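Local coordinates for protein lovastatin nonaketide synthase, polyketide synthase component (Aspergillus terreus, PDB 7CPX) that builds the dihydromonacolin L backbone of lovastatin as a homodimeric, iterative polyketide synthase that works together with the enoyl reductase LovC, at residues 2021-2035 with 2047-2061. The protein carries 2 engineered substitutions. Residues are numbered along the deposited sequence; the frame is centred on the assembly and turned at random.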
ATOM      1  N   LEU A2021     -20.221 -32.200   7.050  1.00102.67           N
ATOM      2  CA  LEU A2021     -19.914 -32.804   8.340  1.00102.67           C
ATOM      3  C   LEU A2021     -21.186 -33.108   9.118  1.00102.67           C
ATOM      4  O   LEU A2021     -21.319 -34.186   9.710  1.00102.67           O
ATOM      5  CB  LEU A2021     -19.000 -31.880   9.142  1.00102.67           C
ATOM      6  CG  LEU A2021     -17.651 -31.580   8.483  1.00102.67           C
ATOM      7  CD1 LEU A2021     -16.916 -30.495   9.245  1.00102.67           C
ATOM      8  CD2 LEU A2021     -16.802 -32.837   8.391  1.00102.67           C
ATOM      9  N   ARG A2022     -22.140 -32.174   9.121  1.00103.43           N
ATOM     10  CA  ARG A2022     -23.430 -32.448   9.744  1.00103.43           C
ATOM     11  C   ARG A2022     -24.082 -33.670   9.116  1.00103.43           C
ATOM     12  O   ARG A2022     -24.662 -34.508   9.816  1.00103.43           O
ATOM     13  CB  ARG A2022     -24.349 -31.234   9.614  1.00103.43           C
ATOM     14  CG  ARG A2022     -24.003 -30.081  10.535  1.00103.43           C
ATOM     15  CD  ARG A2022     -24.998 -28.940  10.401  1.00103.43           C
ATOM     16  NE  ARG A2022     -24.764 -27.890  11.386  1.00103.43           N
ATOM     17  CZ  ARG A2022     -23.935 -26.867  11.217  1.00103.43           C
ATOM     18  NH1 ARG A2022     -23.232 -26.721  10.106  1.00103.43           N
ATOM     19  NH2 ARG A2022     -23.807 -25.970  12.190  1.00103.43           N
ATOM     20  N   ARG A2023     -23.994 -33.786   7.792  1.00100.08           N
ATOM     21  CA  ARG A2023     -24.613 -34.915   7.106  1.00100.08           C
ATOM     22  C   ARG A2023     -23.971 -36.236   7.516  1.00100.08           C
ATOM     23  O   ARG A2023     -24.674 -37.230   7.738  1.00100.08           O
ATOM     24  CB  ARG A2023     -24.516 -34.726   5.594  1.00100.08           C
ATOM     25  CG  ARG A2023     -25.254 -35.786   4.796  1.00100.08           C
ATOM     26  CD  ARG A2023     -25.116 -35.562   3.301  1.00100.08           C
ATOM     27  NE  ARG A2023     -23.771 -35.854   2.823  1.00100.08           N
ATOM     28  CZ  ARG A2023     -23.309 -37.076   2.588  1.00100.08           C
ATOM     29  NH1 ARG A2023     -24.051 -38.150   2.805  1.00100.08           N
ATOM     30  NH2 ARG A2023     -22.071 -37.224   2.126  1.00100.08           N
ATOM     31  N   VAL A2024     -22.647 -36.272   7.624  1.00101.95           N
ATOM     32  CA  VAL A2024     -21.917 -37.522   7.805  1.00101.95           C
ATOM     33  C   VAL A2024     -21.567 -37.771   9.267  1.00101.95           C
ATOM     34  O   VAL A2024     -21.690 -38.898   9.747  1.00101.95           O
ATOM     35  CB  VAL A2024     -20.650 -37.536   6.923  1.00101.95           C
ATOM     36  CG1 VAL A2024     -21.015 -37.292   5.470  1.00101.95           C
ATOM     37  CG2 VAL A2024     -19.640 -36.510   7.407  1.00101.95           C
ATOM     38  N   LEU A2025     -21.125 -36.747   9.989  1.00107.30           N
ATOM     39  CA  LEU A2025     -20.659 -36.965  11.349  1.00107.30           C
ATOM     40  C   LEU A2025     -21.805 -37.472  12.223  1.00107.30           C
ATOM     41  O   LEU A2025     -22.915 -36.932  12.164  1.00107.30           O
ATOM     42  CB  LEU A2025     -20.088 -35.678  11.948  1.00107.30           C
ATOM     43  CG  LEU A2025     -18.846 -35.079  11.287  1.00107.30           C
ATOM     44  CD1 LEU A2025     -18.293 -33.963  12.150  1.00107.30           C
ATOM     45  CD2 LEU A2025     -17.785 -36.135  11.044  1.00107.30           C
ATOM     46  N   PRO A2026     -21.578 -38.501  13.040  1.00114.46           N
ATOM     47  CA  PRO A2026     -22.634 -38.950  13.954  1.00114.46           C
ATOM     48  C   PRO A2026     -22.970 -37.874  14.974  1.00114.46           C
ATOM     49  O   PRO A2026     -22.101 -37.123  15.422  1.00114.46           O
ATOM     50  CB  PRO A2026     -22.029 -40.191  14.620  1.00114.46           C
ATOM     51  CG  PRO A2026     -20.559 -39.999  14.505  1.00114.46           C
ATOM     52  CD  PRO A2026     -20.338 -39.278  13.212  1.00114.46           C
ATOM     53  N   ARG A2027     -24.250 -37.806  15.340  1.00116.68           N
ATOM     54  CA  ARG A2027     -24.715 -36.793  16.276  1.00116.68           C
ATOM     55  C   ARG A2027     -24.583 -37.220  17.731  1.00116.68           C
ATOM     56  O   ARG A2027     -24.790 -36.389  18.622  1.00116.68           O
ATOM     57  CB  ARG A2027     -26.173 -36.436  15.977  1.00116.68           C
ATOM     58  CG  ARG A2027     -26.425 -35.994  14.541  1.00116.68           C
ATOM     59  CD  ARG A2027     -25.550 -34.810  14.154  1.00116.68           C
ATOM     60  NE  ARG A2027     -25.867 -34.305  12.823  1.00116.68           N
ATOM     61  CZ  ARG A2027     -26.812 -33.412  12.562  1.00116.68           C
ATOM     62  NH1 ARG A2027     -27.571 -32.905  13.521  1.00116.68           N
ATOM     63  NH2 ARG A2027     -27.002 -33.016  11.306  1.00116.68           N
ATOM     64  N   GLY A2028     -24.247 -38.481  17.994  1.00120.27           N
ATOM     65  CA  GLY A2028     -24.064 -38.938  19.359  1.00120.27           C
ATOM     66  C   GLY A2028     -22.717 -38.613  19.962  1.00120.27           C
ATOM     67  O   GLY A2028     -22.512 -38.858  21.155  1.00120.27           O
ATOM     68  N   VAL A2029     -21.798 -38.060  19.172  1.00118.70           N
ATOM     69  CA  VAL A2029     -20.460 -37.765  19.665  1.00118.70           C
ATOM     70  C   VAL A2029     -20.532 -36.666  20.714  1.00118.70           C
ATOM     71  O   VAL A2029     -21.208 -35.645  20.527  1.00118.70           O
ATOM     72  CB  VAL A2029     -19.537 -37.363  18.506  1.00118.70           C
ATOM     73  CG1 VAL A2029     -18.243 -36.775  19.041  1.00118.70           C
ATOM     74  CG2 VAL A2029     -19.252 -38.564  17.625  1.00118.70           C
ATOM     75  N   GLN A2030     -19.831 -36.872  21.828  1.00122.06           N
ATOM     76  CA  GLN A2030     -19.740 -35.886  22.893  1.00122.06           C
ATOM     77  C   GLN A2030     -18.345 -35.302  23.047  1.00122.06           C
ATOM     78  O   GLN A2030     -18.195 -34.269  23.708  1.00122.06           O
ATOM     79  CB  GLN A2030     -20.173 -36.510  24.228  1.00122.06           C
ATOM     80  CG  GLN A2030     -21.643 -36.891  24.284  1.00122.06           C
ATOM     81  CD  GLN A2030     -21.893 -38.113  25.143  1.00122.06           C
ATOM     82  OE1 GLN A2030     -21.126 -39.074  25.110  1.00122.06           O
ATOM     83  NE2 GLN A2030     -22.970 -38.083  25.919  1.00122.06           N
ATOM     84  N   ALA A2031     -17.327 -35.928  22.460  1.00119.16           N
ATOM     85  CA  ALA A2031     -15.962 -35.435  22.539  1.00119.16           C
ATOM     86  C   ALA A2031     -15.274 -35.623  21.196  1.00119.16           C
ATOM     87  O   ALA A2031     -15.579 -36.555  20.445  1.00119.16           O
ATOM     88  CB  ALA A2031     -15.166 -36.150  23.638  1.00119.16           C
ATOM     89  N   LEU A2032     -14.345 -34.717  20.903  1.00114.35           N
ATOM     90  CA  LEU A2032     -13.543 -34.759  19.689  1.00114.35           C
ATOM     91  C   LEU A2032     -12.072 -34.840  20.067  1.00114.35           C
ATOM     92  O   LEU A2032     -11.599 -34.068  20.909  1.00114.35           O
ATOM     93  CB  LEU A2032     -13.797 -33.530  18.817  1.00114.35           C
ATOM     94  CG  LEU A2032     -12.945 -33.427  17.549  1.00114.35           C
ATOM     95  CD1 LEU A2032     -13.184 -34.617  16.639  1.00114.35           C
ATOM     96  CD2 LEU A2032     -13.229 -32.131  16.813  1.00114.35           C
ATOM     97  N   VAL A2033     -11.357 -35.768  19.441  1.00117.62           N
ATOM     98  CA  VAL A2033      -9.939 -35.986  19.692  1.00117.62           C
ATOM     99  C   VAL A2033      -9.235 -35.840  18.350  1.00117.62           C
ATOM    100  O   VAL A2033      -9.234 -36.768  17.533  1.00117.62           O
ATOM    101  CB  VAL A2033      -9.668 -37.357  20.320  1.00117.62           C
ATOM    102  CG1 VAL A2033      -8.183 -37.549  20.552  1.00117.62           C
ATOM    103  CG2 VAL A2033     -10.439 -37.500  21.620  1.00117.62           C
ATOM    104  N   ASP A2034      -8.640 -34.676  18.111  1.00116.83           N
ATOM    105  CA  ASP A2034      -7.951 -34.404  16.852  1.00116.83           C
ATOM    106  C   ASP A2034      -6.503 -34.853  16.995  1.00116.83           C
ATOM    107  O   ASP A2034      -5.683 -34.167  17.609  1.00116.83           O
ATOM    108  CB  ASP A2034      -8.043 -32.925  16.493  1.00116.83           C
ATOM    109  CG  ASP A2034      -7.341 -32.597  15.190  1.00116.83           C
ATOM    110  OD1 ASP A2034      -6.893 -33.535  14.497  1.00116.83           O
ATOM    111  OD2 ASP A2034      -7.235 -31.398  14.856  1.00116.83           O
ATOM    112  N   LEU A2035      -6.187 -36.012  16.422  1.00117.81           N
ATOM    113  CA  LEU A2035      -4.828 -36.530  16.391  1.00117.81           C
ATOM    114  C   LEU A2035      -4.136 -36.241  15.069  1.00117.81           C
ATOM    115  O   LEU A2035      -3.062 -36.793  14.809  1.00117.81           O
ATOM    116  CB  LEU A2035      -4.830 -38.035  16.662  1.00117.81           C
ATOM    117  CG  LEU A2035      -5.536 -38.476  17.945  1.00117.81           C
ATOM    118  CD1 LEU A2035      -5.315 -39.957  18.192  1.00117.81           C
ATOM    119  CD2 LEU A2035      -5.064 -37.660  19.136  1.00117.81           C
ATOM    120  N   ARG A2047     -14.680 -26.612  12.260  1.00101.00           N
ATOM    121  CA  ARG A2047     -16.019 -26.840  11.732  1.00101.00           C
ATOM    122  C   ARG A2047     -16.727 -27.946  12.501  1.00101.00           C
ATOM    123  O   ARG A2047     -17.941 -27.874  12.725  1.00101.00           O
ATOM    124  CB  ARG A2047     -15.941 -27.178  10.246  1.00101.00           C
ATOM    125  CG  ARG A2047     -15.979 -25.959   9.348  1.00101.00           C
ATOM    126  CD  ARG A2047     -15.356 -26.239   7.999  1.00101.00           C
ATOM    127  NE  ARG A2047     -13.904 -26.115   8.028  1.00101.00           N
ATOM    128  CZ  ARG A2047     -13.128 -26.232   6.961  1.00101.00           C
ATOM    129  NH1 ARG A2047     -13.629 -26.509   5.770  1.00101.00           N
ATOM    130  NH2 ARG A2047     -11.814 -26.063   7.091  1.00101.00           N
ATOM    131  N   MET A2048     -15.986 -28.970  12.928  1.00108.40           N
ATOM    132  CA  MET A2048     -16.604 -30.020  13.728  1.00108.40           C
ATOM    133  C   MET A2048     -17.205 -29.440  15.000  1.00108.40           C
ATOM    134  O   MET A2048     -18.328 -29.790  15.383  1.00108.40           O
ATOM    135  CB  MET A2048     -15.582 -31.105  14.066  1.00108.40           C
ATOM    136  CG  MET A2048     -15.151 -31.945  12.878  1.00108.40           C
ATOM    137  SD  MET A2048     -14.109 -33.333  13.366  1.00108.40           S
ATOM    138  CE  MET A2048     -14.103 -34.304  11.863  1.00108.40           C
ATOM    139  N   MET A2049     -16.484 -28.529  15.656  1.00110.91           N
ATOM    140  CA  MET A2049     -17.011 -27.905  16.862  1.00110.91           C
ATOM    141  C   MET A2049     -18.311 -27.162  16.592  1.00110.91           C
ATOM    142  O   MET A2049     -19.093 -26.944  17.523  1.00110.91           O
ATOM    143  CB  MET A2049     -15.977 -26.949  17.453  1.00110.91           C
ATOM    144  CG  MET A2049     -14.697 -27.624  17.928  1.00110.91           C
ATOM    145  SD  MET A2049     -14.910 -28.611  19.425  1.00110.91           S
ATOM    146  CE  MET A2049     -15.435 -30.186  18.751  1.00110.91           C
ATOM    147  N   LYS A2050     -18.559 -26.770  15.341  1.00106.39           N
ATOM    148  CA  LYS A2050     -19.818 -26.118  15.007  1.00106.39           C
ATOM    149  C   LYS A2050     -20.938 -27.121  14.771  1.00106.39           C
ATOM    150  O   LYS A2050     -22.107 -26.802  15.014  1.00106.39           O
ATOM    151  CB  LYS A2050     -19.645 -25.241  13.767  1.00106.39           C
ATOM    152  CG  LYS A2050     -18.724 -24.053  13.968  1.00106.39           C
ATOM    153  CD  LYS A2050     -18.715 -23.157  12.741  1.00106.39           C
ATOM    154  CE  LYS A2050     -17.849 -21.927  12.949  1.00106.39           C
ATOM    155  NZ  LYS A2050     -17.893 -21.012  11.773  1.00106.39           N
ATOM    156  N   VAL A2051     -20.611 -28.325  14.308  1.00106.06           N
ATOM    157  CA  VAL A2051     -21.641 -29.299  13.953  1.00106.06           C
ATOM    158  C   VAL A2051     -21.885 -30.286  15.085  1.00106.06           C
ATOM    159  O   VAL A2051     -23.012 -30.750  15.277  1.00106.06           O
ATOM    160  CB  VAL A2051     -21.251 -30.027  12.652  1.00106.06           C
ATOM    161  CG1 VAL A2051     -20.864 -29.027  11.576  1.00106.06           C
ATOM    162  CG2 VAL A2051     -20.126 -31.008  12.910  1.00106.06           C
ATOM    163  N   LEU A2052     -20.847 -30.621  15.844  1.00111.75           N
ATOM    164  CA  LEU A2052     -20.983 -31.589  16.919  1.00111.75           C
ATOM    165  C   LEU A2052     -21.832 -31.005  18.046  1.00111.75           C
ATOM    166  O   LEU A2052     -22.317 -29.871  17.980  1.00111.75           O
ATOM    167  CB  LEU A2052     -19.606 -32.011  17.426  1.00111.75           C
ATOM    168  CG  LEU A2052     -18.732 -32.754  16.414  1.00111.75           C
ATOM    169  CD1 LEU A2052     -17.363 -33.042  17.002  1.00111.75           C
ATOM    170  CD2 LEU A2052     -19.398 -34.043  15.962  1.00111.75           C
ATOM    171  N   MET A2053     -22.013 -31.798  19.095  1.00120.66           N
ATOM    172  CA  MET A2053     -22.843 -31.369  20.208  1.00120.66           C
ATOM    173  C   MET A2053     -22.275 -30.085  20.809  1.00120.66           C
ATOM    174  O   MET A2053     -21.054 -29.954  20.951  1.00120.66           O
ATOM    175  CB  MET A2053     -22.907 -32.465  21.274  1.00120.66           C
ATOM    176  CG  MET A2053     -23.748 -32.109  22.492  1.00120.66           C
ATOM    177  SD  MET A2053     -23.749 -33.408  23.744  1.00120.66           S
ATOM    178  CE  MET A2053     -24.500 -34.761  22.842  1.00120.66           C
ATOM    179  N   PRO A2054     -23.121 -29.116  21.165  1.00120.65           N
ATOM    180  CA  PRO A2054     -22.603 -27.906  21.812  1.00120.65           C
ATOM    181  C   PRO A2054     -21.845 -28.250  23.085  1.00120.65           C
ATOM    182  O   PRO A2054     -22.243 -29.132  23.849  1.00120.65           O
ATOM    183  CB  PRO A2054     -23.868 -27.090  22.106  1.00120.65           C
ATOM    184  CG  PRO A2054     -24.867 -27.573  21.119  1.00120.65           C
ATOM    185  CD  PRO A2054     -24.570 -29.027  20.913  1.00120.65           C
ATOM    186  N   GLY A2055     -20.742 -27.541  23.307  1.00120.02           N
ATOM    187  CA  GLY A2055     -19.879 -27.847  24.428  1.00120.02           C
ATOM    188  C   GLY A2055     -19.134 -29.154  24.306  1.00120.02           C
ATOM    189  O   GLY A2055     -18.614 -29.650  25.310  1.00120.02           O
ATOM    190  N   CYS A2056     -19.068 -29.729  23.108  1.00118.44           N
ATOM    191  CA  CYS A2056     -18.369 -30.992  22.917  1.00118.44           C
ATOM    192  C   CYS A2056     -16.908 -30.855  23.324  1.00118.44           C
ATOM    193  O   CYS A2056     -16.228 -29.899  22.940  1.00118.44           O
ATOM    194  CB  CYS A2056     -18.478 -31.434  21.457  1.00118.44           C
ATOM    195  SG  CYS A2056     -17.442 -32.842  21.014  1.00118.44           S
ATOM    196  N   ALA A2057     -16.427 -31.818  24.106  1.00117.77           N
ATOM    197  CA  ALA A2057     -15.045 -31.786  24.559  1.00117.77           C
ATOM    198  C   ALA A2057     -14.097 -31.927  23.377  1.00117.77           C
ATOM    199  O   ALA A2057     -14.303 -32.757  22.487  1.00117.77           O
ATOM    200  CB  ALA A2057     -14.794 -32.901  25.572  1.00117.77           C
ATOM    201  N   HIS A2058     -13.047 -31.111  23.373  1.00114.19           N
ATOM    202  CA  HIS A2058     -12.090 -31.071  22.278  1.00114.19           C
ATOM    203  C   HIS A2058     -10.692 -31.357  22.802  1.00114.19           C
ATOM    204  O   HIS A2058     -10.281 -30.814  23.831  1.00114.19           O
ATOM    205  CB  HIS A2058     -12.115 -29.713  21.578  1.00114.19           C
ATOM    206  CG  HIS A2058     -11.224 -29.640  20.378  1.00114.19           C
ATOM    207  ND1 HIS A2058     -10.841 -28.448  19.804  1.00114.19           N
ATOM    208  CD2 HIS A2058     -10.642 -30.615  19.642  1.00114.19           C
ATOM    209  CE1 HIS A2058     -10.059 -28.691  18.768  1.00114.19           C
ATOM    210  NE2 HIS A2058      -9.921 -30.000  18.650  1.00114.19           N
ATOM    211  N   TYR A2059      -9.968 -32.213  22.084  1.00116.42           N
ATOM    212  CA  TYR A2059      -8.581 -32.530  22.406  1.00116.42           C
ATOM    213  C   TYR A2059      -7.790 -32.589  21.110  1.00116.42           C
ATOM    214  O   TYR A2059      -8.106 -33.389  20.225  1.00116.42           O
ATOM    215  CB  TYR A2059      -8.478 -33.858  23.161  1.00116.42           C
ATOM    216  CG  TYR A2059      -9.230 -33.870  24.470  1.00116.42           C
ATOM    217  CD1 TYR A2059     -10.557 -34.268  24.525  1.00116.42           C
ATOM    218  CD2 TYR A2059      -8.614 -33.481  25.652  1.00116.42           C
ATOM    219  CE1 TYR A2059     -11.251 -34.280  25.718  1.00116.42           C
ATOM    220  CE2 TYR A2059      -9.299 -33.490  26.850  1.00116.42           C
ATOM    221  CZ  TYR A2059     -10.617 -33.890  26.878  1.00116.42           C
ATOM    222  OH  TYR A2059     -11.305 -33.900  28.069  1.00116.42           O
ATOM    223  N   ARG A2060      -6.770 -31.747  20.999  1.00116.29           N
ATOM    224  CA  ARG A2060      -5.931 -31.704  19.814  1.00116.29           C
ATOM    225  C   ARG A2060      -4.744 -32.651  19.964  1.00116.29           C
ATOM    226  O   ARG A2060      -4.503 -33.231  21.025  1.00116.29           O
ATOM    227  CB  ARG A2060      -5.443 -30.279  19.554  1.00116.29           C
ATOM    228  CG  ARG A2060      -6.535 -29.315  19.122  1.00116.29           C
ATOM    229  CD  ARG A2060      -5.973 -27.928  18.855  1.00116.29           C
ATOM    230  NE  ARG A2060      -6.962 -27.040  18.254  1.00116.29           N
ATOM    231  CZ  ARG A2060      -7.854 -26.335  18.937  1.00116.29           C
ATOM    232  NH1 ARG A2060      -7.920 -26.392  20.257  1.00116.29           N
ATOM    233  NH2 ARG A2060      -8.705 -25.554  18.277  1.00116.29           N
ATOM    234  N   ALA A2061      -3.994 -32.805  18.871  1.00117.12           N
ATOM    235  CA  ALA A2061      -2.800 -33.640  18.912  1.00117.12           C
ATOM    236  C   ALA A2061      -1.812 -33.136  19.953  1.00117.12           C
ATOM    237  O   ALA A2061      -1.119 -33.938  20.591  1.00117.12           O
ATOM    238  CB  ALA A2061      -2.142 -33.685  17.534  1.00117.12           C
TER
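The guanidinium of Arg2022 lies against Val2051, whose CG1 sits over one of its faces, offset toward the rim, 3.6 Å from NH1. The extended chain of Arg2022 runs past the same methyl, while NH1 forms a salt bridge with Asp2018. At the His2058 ring, Leu2032 O lies in the plane at the edge, 3.8 Å from His2058 CD2, and CB of Asp2034 is near the edge too; His2058 CE1 stands over the centre of the Arg2060 guanidinium, which is salt-bridged to Glu2042. The Tyr2059 ring meets Leu2032 O at its edge.

Strands 2031-2034 and 2057-2059 run parallel, their axes 9° apart. Four backbone hydrogen bonds fix the register: Ala2057 N to Gln2030 O (3.0 Å, N-H...O angle 145°), Leu2032 N to Ala2057 O, Tyr2059 N to Leu2032 O and Asp2034 N to Tyr2059 O. Ala2031, Ala2057, Val2033 and Tyr2059 share one face; Leu2032 and His2058 share the other.

On that second face, Leu2032 carries CG anti to the backbone N (chi1 177°), which turns its methyls toward Met2048 and Met2049 of helix 2041-2051: CD1 is 3.6 Å from Met2048 SD, crossed at about a right angle, and CD2 is 3.5 Å from Met2049 CE, reached through bends at chi2 and chi3 of the methionine. Toward helix 2018-2024, Leu2025 CD1 touches Val2051 CG2 (3.6 Å) and Met2048 CG (3.8 Å), its side chain crossing each at about a right angle.

This is a beta-alpha-beta crossover: helix 2041-2051 links the two strands and packs beside helix 2018-2024. Strand 2031-2034 also bonds to strand 1964-1968, placing 2057-2059 at the outer end of a five-stranded parallel sheet, whose opposite face, at Ala2031, Val2033 and Tyr2059, rests on Ile1953 of helix 1935-1953.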